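Local coordinates for UPF0403 protein yphP (Bacillus subtilis, PDB 3FHK), which works as a dithiol bacilliredoxin with a CXC motif, removing bacillithiol from S-bacillithiolated proteins, and has disulfide isomerase activity, at residues Val52-Gly57 against Pro105-Met110; Ala60-Pro65 against His125-His130. The protein carries 2 engineered substitutions. All coordinates share one frame; numbering follows the deposited sequence.

Interaction 1 (Val52-Gly57 against Pro105-Met110); sequences VNSVCG and PSSPSM
Val52 and Ser107 both hold a first branch anti to the backbone N, CG1 in Val52 (chi1 175°) and OG in Ser107 (chi1 -173°), setting each branch to face the partner segment. The Ser107 hydroxyl comes up against the flank of Ser54, its OG 3.0 Å from Ser54 CB. Val52 lies alongside Ser109, on the same face of the sheet, with CB 3.5 Å from Ser109 OG, and CG1 leans toward Ser106 O. The Ser109 hydroxyl is held by donating to Ser106 O, OG to O 2.9 Å, from above the carbonyl plane.

Two backbone bonds define Val52 and Ser109 as an antiparallel hydrogen-bonded pair: Val52 N to Ser109 O at 2.7 Å, and Ser109 N to Val52 O at 3.1 Å. The same Val52 O meets Pro108 CA at 3.1 Å in a CA-H...O contact. The peptide bond before Pro108 is cis, as in the cis-proline loop that faces the active site throughout the thioredoxin superfamily. Cys56, a nucleophile of the CXC motif, occupies the N-cap position of helix 57-73; its N donates to Ser54 OG at 172°, closing an ST turn. Cys56 SG lies 3.7 Å from Pro108 CD in one of two deposited conformers, so this contact is tentative. A sulfate beside Ser107 may mark a pocket here.

Pro108 also packs on Cys58 and Ala59 of helix 57-73, Ser107 O accepts from Arg124, and Val52 touches Val84. In the sheet, strand 47-53 runs between strand 80-85, parallel to it, and strand 109-114, antiparallel.

Interaction 2 (Ala60-Pro65 against His125-His130); sequences AGLARP and HEIEGH
Apolar packing of a helix on a beta turn brings Leu62 and Ala63, near the start of helix 57-73, against Ile127 and His130 in the loop between strand 117-122 and helix 132-146. Leu62 CB meets Ile127 CG2 at 3.9 Å, and Ala63 CB reaches Ile127 CD1 at 4.2 Å, so the isoleucine spans two successive helix residues. Leu62 CG stands anti to its carbonyl carbon (chi1 -54°), which carries the isopropyl end over the turn: CD1 faces two carbonyl oxygens from one side, 3.3 Å from Ile127 O and 3.4 Å from His130 O, while CD2 comes near His130 O only.

The turn is type II, closed by His130 N to Ile127 O at 3.2 Å, with Gly129 at its third position (phi 79°). The His130 ring ties the turn to its surroundings: NE2 donates to His125 O at 3.0 Å, and ND1 is hydrogen-bonded to Glu134. Glu128, whose CB points away from the helix, forms a salt bridge with Arg124. With an alanine in place of Leu62, the oxygens of Ile127 and His130 would probably lose their apolar cover and a gap would be left over the turn.

Leu62 and Ile127 also touch Ile135 of helix 132-146. The arrangement suits a thioredoxin fold, where the helix that follows the catalytic cysteines packs on the same side of the sheet as the C-terminal helix.

How the interactions relate
The centres of interactions 1 and 2 lie 9 Å apart, and their segments alternate along the chain: 52-57, 60-65, 105-110, 125-130. Strand 47-53 leads through the CXC motif straight into helix 57-73, so the first halves of both contacts are consecutive elements. The contacts also touch directly. Asn53 OD1 accepts a probable hydrogen bond from Arg64 NH1 at 3.0 Å, Pro108 CB packs on Ala63 CB at 3.7 Å, and Met110 CE on Ile127 CD1 at 3.6 Å. Interaction 1 pairs strands 47-53 and 109-114, interaction 2 sets helix 57-73 on the loop before helix 132-146, and the contact of Ala63 with the cis-Pro108 loop ahead of strand 109-114 links the two.

Interaction 1 (Val52-Gly57 against Pro105-Met110)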
loop_
_atom_site.group_PDB
_atom_site.type_symbol
_atom_site.label_atom_id
_atom_site.label_comp_id
_atom_site.label_asym_id
_atom_site.label_seq_id
_atom_site.Cartn_x
_atom_site.Cartn_y
_atom_site.Cartn_z
ATOM N N VAL A 52 2.965 16.484 24.724
ATOM C CA VAL A 52 2.033 15.913 23.775
ATOM C C VAL A 52 2.781 15.640 22.488
ATOM O O VAL A 52 3.091 16.558 21.716
ATOM C CB VAL A 52 0.849 16.831 23.524
ATOM C CG1 VAL A 52 -0.030 16.243 22.431
ATOM C CG2 VAL A 52 0.071 17.001 24.811
ATOM N N ASN A 53 3.080 14.364 22.282
ATOM C CA ASN A 53 3.941 13.928 21.201
ATOM C C ASN A 53 3.159 13.865 19.893
ATOM O O ASN A 53 1.933 13.978 19.899
ATOM C CB ASN A 53 4.556 12.572 21.555
ATOM C CG ASN A 53 5.852 12.301 20.810
ATOM O OD1 ASN A 53 6.328 13.136 20.037
ATOM N ND2 ASN A 53 6.421 11.122 21.030
ATOM N N SER A 54 3.872 13.701 18.779
ATOM C CA SER A 54 3.264 13.726 17.449
ATOM C C SER A 54 4.242 13.173 16.410
ATOM O O SER A 54 5.445 13.168 16.632
ATOM C CB SER A 54 2.865 15.161 17.079
ATOM O OG SER A 54 2.664 15.307 15.676
ATOM N N VAL A 55 3.721 12.726 15.270
ATOM C CA VAL A 55 4.554 12.164 14.201
ATOM C C VAL A 55 5.223 13.222 13.311
ATOM O O VAL A 55 6.189 12.941 12.599
ATOM C CB VAL A 55 3.717 11.219 13.308
ATOM C CG1 VAL A 55 4.551 10.674 12.170
ATOM C CG2 VAL A 55 3.164 10.079 14.130
ATOM N N CYS A 56 4.700 14.441 13.333
ATOM C CA CYS A 56 5.139 15.448 12.376
ATOM C C CYS A 56 6.594 15.875 12.586
ATOM O O CYS A 56 7.181 15.665 13.643
ATOM C CB CYS A 56 4.219 16.659 12.449
ATOM S SG CYS A 56 4.202 17.348 14.090
ATOM N N GLY A 57 7.164 16.486 11.558
ATOM C CA GLY A 57 8.555 16.882 11.558
ATOM C C GLY A 57 8.941 17.752 12.734
ATOM O O GLY A 57 10.029 17.616 13.281
ATOM N N PRO A 105 -6.658 22.252 21.642
ATOM C CA PRO A 105 -5.781 21.122 21.310
ATOM C C PRO A 105 -4.772 21.493 20.229
ATOM O O PRO A 105 -5.132 22.186 19.279
ATOM C CB PRO A 105 -6.752 20.081 20.753
ATOM C CG PRO A 105 -7.936 20.866 20.287
ATOM C CD PRO A 105 -8.047 22.043 21.196
ATOM N N SER A 106 -3.525 21.051 20.387
ATOM C CA SER A 106 -2.530 21.145 19.329
ATOM C C SER A 106 -1.427 20.127 19.580
ATOM O O SER A 106 -1.305 19.587 20.680
ATOM C CB SER A 106 -1.949 22.561 19.215
ATOM O OG SER A 106 -1.063 22.861 20.282
ATOM N N SER A 107 -0.606 19.899 18.564
ATOM C CA SER A 107 0.318 18.774 18.557
ATOM C C SER A 107 1.485 19.091 17.617
ATOM O O SER A 107 1.263 19.454 16.460
ATOM C CB SER A 107 -0.438 17.545 18.049
ATOM O OG SER A 107 0.336 16.378 18.163
ATOM N N PRO A 108 2.732 18.988 18.106
ATOM C CA PRO A 108 3.110 18.678 19.484
ATOM C C PRO A 108 2.807 19.872 20.364
ATOM O O PRO A 108 2.642 20.975 19.861
ATOM C CB PRO A 108 4.631 18.513 19.383
ATOM C CG PRO A 108 5.001 19.437 18.248
ATOM C CD PRO A 108 3.928 19.156 17.253
ATOM N N SER A 109 2.726 19.655 21.665
ATOM C CA SER A 109 2.599 20.770 22.589
ATOM C C SER A 109 3.122 20.308 23.941
ATOM O O SER A 109 3.392 19.123 24.129
ATOM C CB SER A 109 1.147 21.279 22.647
ATOM O OG SER A 109 0.245 20.257 23.053
ATOM N N MET A 110 3.288 21.232 24.875
ATOM C CA MET A 110 3.841 20.874 26.177
ATOM C C MET A 110 3.129 21.629 27.303
ATOM O O MET A 110 2.767 22.791 27.148
ATOM C CB MET A 110 5.341 21.155 26.204
ATOM C CG MET A 110 6.160 20.327 25.205
ATOM S SD MET A 110 7.936 20.688 25.246
ATOM C CE MET A 110 8.046 21.865 23.908
#

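Interaction 2 (Ala60-Pro65 against His125-His130)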
loop_
_atom_site.group_PDB
_atom_site.type_symbol
_atom_site.label_atom_id
_atom_site.label_comp_id
_atom_site.label_asym_id
_atom_site.label_seq_id
_atom_site.Cartn_x
_atom_site.Cartn_y
_atom_site.Cartn_z
ATOM N N ALA A 60 9.685 15.974 15.882
ATOM C CA ALA A 60 11.000 15.333 15.731
ATOM C C ALA A 60 12.152 16.323 15.817
ATOM O O ALA A 60 13.156 16.066 16.479
ATOM C CB ALA A 60 11.076 14.577 14.389
ATOM N N GLY A 61 12.008 17.450 15.132
ATOM C CA GLY A 61 13.087 18.414 15.021
ATOM C C GLY A 61 13.169 19.432 16.143
ATOM O O GLY A 61 14.222 20.036 16.367
ATOM N N LEU A 62 12.072 19.634 16.860
ATOM C CA LEU A 62 12.060 20.694 17.864
ATOM C C LEU A 62 11.548 20.238 19.227
ATOM O O LEU A 62 12.255 20.351 20.230
ATOM C CB LEU A 62 11.248 21.891 17.369
ATOM C CG LEU A 62 11.672 22.456 16.010
ATOM C CD1 LEU A 62 10.651 23.460 15.493
ATOM C CD2 LEU A 62 13.050 23.090 16.097
ATOM N N ALA A 63 10.325 19.720 19.255
ATOM C CA ALA A 63 9.650 19.456 20.521
ATOM C C ALA A 63 10.340 18.386 21.362
ATOM O O ALA A 63 10.701 18.646 22.509
ATOM C CB ALA A 63 8.193 19.102 20.286
ATOM N N ARG A 64 10.504 17.184 20.808
ATOM C CA ARG A 64 11.135 16.093 21.557
ATOM C C ARG A 64 12.561 16.444 22.007
ATOM O O ARG A 64 12.897 16.300 23.183
ATOM C CB ARG A 64 11.100 14.772 20.774
ATOM C CG ARG A 64 9.691 14.196 20.637
ATOM C CD ARG A 64 9.699 12.707 20.285
ATOM N NE ARG A 64 10.288 12.482 18.969
ATOM C CZ ARG A 64 9.602 12.463 17.831
ATOM N NH1 ARG A 64 8.290 12.638 17.850
ATOM N NH2 ARG A 64 10.224 12.264 16.674
ATOM N N PRO A 65 13.393 16.933 21.075
ATOM C CA PRO A 65 14.775 17.248 21.462
ATOM C C PRO A 65 14.813 18.339 22.537
ATOM O O PRO A 65 15.606 18.253 23.482
ATOM C CB PRO A 65 15.408 17.755 20.160
ATOM C CG PRO A 65 14.508 17.266 19.052
ATOM C CD PRO A 65 13.143 17.106 19.633
ATOM N N HIS A 125 2.129 26.473 18.085
ATOM C CA HIS A 125 2.603 27.684 17.408
ATOM C C HIS A 125 3.775 28.336 18.129
ATOM O O HIS A 125 4.430 29.221 17.588
ATOM C CB HIS A 125 1.465 28.687 17.164
ATOM C CG HIS A 125 0.991 29.393 18.398
ATOM N ND1 HIS A 125 -0.191 29.077 19.031
ATOM C CD2 HIS A 125 1.534 30.417 19.101
ATOM C CE1 HIS A 125 -0.353 29.867 20.079
ATOM N NE2 HIS A 125 0.679 30.688 20.143
ATOM N N GLU A 126 4.049 27.868 19.342
ATOM C CA GLU A 126 5.162 28.367 20.136
ATOM C C GLU A 126 6.363 27.482 19.858
ATOM O O GLU A 126 7.482 27.744 20.314
ATOM C CB GLU A 126 4.811 28.316 21.620
ATOM C CG GLU A 126 5.156 29.569 22.392
ATOM C CD GLU A 126 4.138 30.669 22.196
ATOM O OE1 GLU A 126 3.282 30.851 23.087
ATOM O OE2 GLU A 126 4.183 31.342 21.148
ATOM N N ILE A 127 6.115 26.428 19.092
ATOM C CA ILE A 127 7.138 25.447 18.767
ATOM C C ILE A 127 7.499 25.492 17.285
ATOM O O ILE A 127 8.652 25.723 16.924
ATOM C CB ILE A 127 6.676 24.022 19.128
ATOM C CG1 ILE A 127 6.396 23.927 20.631
ATOM C CG2 ILE A 127 7.720 22.985 18.672
ATOM C CD1 ILE A 127 5.944 22.540 21.108
ATOM N N GLU A 128 6.508 25.264 16.433
ATOM C CA GLU A 128 6.714 25.321 14.997
ATOM C C GLU A 128 7.224 26.689 14.587
ATOM O O GLU A 128 6.781 27.707 15.119
ATOM C CB GLU A 128 5.412 25.028 14.264
ATOM C CG GLU A 128 5.484 25.263 12.766
ATOM C CD GLU A 128 4.322 24.618 12.049
ATOM O OE1 GLU A 128 3.165 24.835 12.472
ATOM O OE2 GLU A 128 4.568 23.886 11.067
ATOM N N GLY A 129 8.155 26.704 13.636
ATOM C CA GLY A 129 8.700 27.946 13.125
ATOM C C GLY A 129 9.750 28.592 14.010
ATOM O O GLY A 129 10.369 29.571 13.608
ATOM N N HIS A 130 9.954 28.055 15.212
ATOM C CA HIS A 130 11.005 28.548 16.109
ATOM C C HIS A 130 12.195 27.589 16.095
ATOM O O HIS A 130 12.107 26.493 15.542
ATOM C CB HIS A 130 10.481 28.687 17.545
ATOM C CG HIS A 130 9.226 29.484 17.651
ATOM N ND1 HIS A 130 9.202 30.779 18.121
ATOM C CD2 HIS A 130 7.946 29.178 17.326
ATOM C CE1 HIS A 130 7.963 31.234 18.088
ATOM N NE2 HIS A 130 7.184 30.283 17.607
#